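Local coordinates for inactive PncC family protein (Escherichia coli O157:H7, PDB 5KOL) that belongs to the CinA family but probably lacks nicotinamide-nucleotide (NMN) amidohydrolase activity, its actual role being unknown, at residues 16-19 / 20-24. Sequence-based numbering, arbitrary orientation.
Sequences DTIE and NLTSA
T17 OG1 accepts from N20 N at 3.0 Å, in a nearly straight bond (N-H...O 163°). A chi1 of 63° turns T17 OG1 in over the helix start, toward N20 N. The N20 side chain folds back beside this hydroxyl, with N20 CG 3.4 Å from T17 OG1. T17 O takes L21 N at 2.9 Å, which closes the first turn. T17 is thus the N-cap residue of helix 18-31. L21 packs its two methyls on D16: L21 CD1 lies 3.5 Å from D16 O, and L21 CD2 lies 3.9 Å from D16 CB. The next backbone bond runs from T22 N to I18 O, at 3.0 Å. T22 OG1 lies about equally near two carbonyls, 3.0 Å from I18 O and 3.1 Å from E19 O. S23 N bonds to E19 O. Further out, the residues leading into the helix are tied down: N20 ND2 donates to T15 O, and D16 OD1 accepts from A13 N. N20 OD1 is hydrogen-bonded to a glycerol, probably from the crystallisation liquor. Helix 153-171 packs against I18, L21 and T22, and its R162 NE bonds to D16 O.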
ATOM      1  N   ASP A  16     -16.157 -10.276  13.286  1.00 27.42           N
ATOM      2  CA  ASP A  16     -15.690  -9.453  12.166  1.00 34.33           C
ATOM      3  C   ASP A  16     -14.162  -9.353  12.155  1.00 29.26           C
ATOM      4  O   ASP A  16     -13.574  -8.277  12.257  1.00 29.62           O
ATOM      5  CB  ASP A  16     -16.313  -8.059  12.204  1.00 26.21           C
ATOM      6  CG  ASP A  16     -17.822  -8.091  12.170  1.00 34.01           C
ATOM      7  OD1 ASP A  16     -18.457  -7.443  13.024  1.00 39.02           O
ATOM      8  OD2 ASP A  16     -18.383  -8.827  11.329  1.00 32.11           O
ATOM      9  N   THR A  17     -13.512 -10.509  12.029  1.00 29.36           N
ATOM     10  CA  THR A  17     -12.067 -10.523  11.854  1.00 26.90           C
ATOM     11  C   THR A  17     -11.704 -10.089  10.431  1.00 28.71           C
ATOM     12  O   THR A  17     -12.524 -10.142   9.521  1.00 25.17           O
ATOM     13  CB  THR A  17     -11.503 -11.922  12.132  1.00 29.95           C
ATOM     14  OG1 THR A  17     -12.040 -12.850  11.177  1.00 29.33           O
ATOM     15  CG2 THR A  17     -11.900 -12.396  13.535  1.00 30.31           C
ATOM     16  N   ILE A  18     -10.447  -9.670  10.240  1.00 27.42           N
ATOM     17  CA  ILE A  18      -9.979  -9.398   8.878  1.00 28.32           C
ATOM     18  C   ILE A  18     -10.243 -10.598   7.980  1.00 29.85           C
ATOM     19  O   ILE A  18     -10.690 -10.458   6.839  1.00 25.82           O
ATOM     20  CB  ILE A  18      -8.482  -9.030   8.877  1.00 31.50           C
ATOM     21  CG1 ILE A  18      -8.274  -7.686   9.559  1.00 31.16           C
ATOM     22  CG2 ILE A  18      -7.939  -9.016   7.452  1.00 30.82           C
ATOM     23  CD1 ILE A  18      -8.991  -6.592   8.853  1.00 35.61           C
ATOM     24  N   GLU A  19      -9.969 -11.798   8.488  1.00 28.86           N
ATOM     25  CA  GLU A  19     -10.113 -13.003   7.684  1.00 29.58           C
ATOM     26  C   GLU A  19     -11.560 -13.204   7.245  1.00 28.65           C
ATOM     27  O   GLU A  19     -11.828 -13.459   6.066  1.00 26.23           O
ATOM     28  CB  GLU A  19      -9.623 -14.224   8.477  1.00 35.06           C
ATOM     29  CG  GLU A  19      -8.116 -14.306   8.746  1.00 51.01           C
ATOM     30  CD  GLU A  19      -7.560 -13.164   9.613  1.00 55.72           C
ATOM     31  OE1 GLU A  19      -6.459 -12.668   9.284  1.00 61.65           O
ATOM     32  OE2 GLU A  19      -8.205 -12.760  10.614  1.00 37.09           O
ATOM     33  N   ASN A  20     -12.508 -13.119   8.192  1.00 25.17           N
ATOM     34  CA  ASN A  20     -13.913 -13.380   7.877  1.00 27.25           C
ATOM     35  C   ASN A  20     -14.491 -12.293   6.983  1.00 26.93           C
ATOM     36  O   ASN A  20     -15.299 -12.580   6.094  1.00 21.24           O
ATOM     37  CB  ASN A  20     -14.739 -13.508   9.159  1.00 28.10           C
ATOM     38  CG  ASN A  20     -14.478 -14.812   9.901  1.00 24.77           C
ATOM     39  OD1 ASN A  20     -13.896 -15.747   9.345  1.00 26.95           O
ATOM     40  ND2 ASN A  20     -14.909 -14.881  11.161  1.00 27.33           N
ATOM     41  N   LEU A  21     -14.090 -11.040   7.203  1.00 26.52           N
ATOM     42  CA  LEU A  21     -14.605  -9.939   6.391  1.00 28.41           C
ATOM     43  C   LEU A  21     -14.137 -10.053   4.945  1.00 23.55           C
ATOM     44  O   LEU A  21     -14.921  -9.839   4.016  1.00 30.61           O
ATOM     45  CB  LEU A  21     -14.147  -8.602   6.983  1.00 26.51           C
ATOM     46  CG  LEU A  21     -14.671  -8.237   8.373  1.00 27.43           C
ATOM     47  CD1 LEU A  21     -13.941  -7.019   8.961  1.00 21.00           C
ATOM     48  CD2 LEU A  21     -16.184  -8.010   8.272  1.00 30.36           C
ATOM     49  N   THR A  22     -12.856 -10.364   4.736  1.00 23.45           N
ATOM     50  CA  THR A  22     -12.352 -10.461   3.368  1.00 24.10           C
ATOM     51  C   THR A  22     -12.869 -11.717   2.689  1.00 26.67           C
ATOM     52  O   THR A  22     -12.977 -11.753   1.460  1.00 24.13           O
ATOM     53  CB  THR A  22     -10.817 -10.440   3.347  1.00 30.10           C
ATOM     54  OG1 THR A  22     -10.300 -11.529   4.115  1.00 27.24           O
ATOM     55  CG2 THR A  22     -10.261  -9.118   3.925  1.00 24.11           C
ATOM     56  N   SER A  23     -13.190 -12.754   3.475  1.00 22.96           N
ATOM     57  CA  SER A  23     -13.874 -13.919   2.927  1.00 27.07           C
ATOM     58  C   SER A  23     -15.216 -13.533   2.326  1.00 24.93           C
ATOM     59  O   SER A  23     -15.530 -13.883   1.177  1.00 27.88           O
ATOM     60  CB  SER A  23     -14.058 -14.956   4.034  1.00 29.81           C
ATOM     61  OG  SER A  23     -12.828 -15.618   4.254  1.00 29.33           O
ATOM     62  N   ALA A  24     -16.038 -12.820   3.096  1.00 25.75           N
ATOM     63  CA  ALA A  24     -17.345 -12.424   2.579  1.00 27.07           C
ATOM     64  C   ALA A  24     -17.192 -11.448   1.418  1.00 29.96           C
ATOM     65  O   ALA A  24     -17.842 -11.592   0.374  1.00 27.38           O
ATOM     66  CB  ALA A  24     -18.181 -11.811   3.702  1.00 22.47           C
TER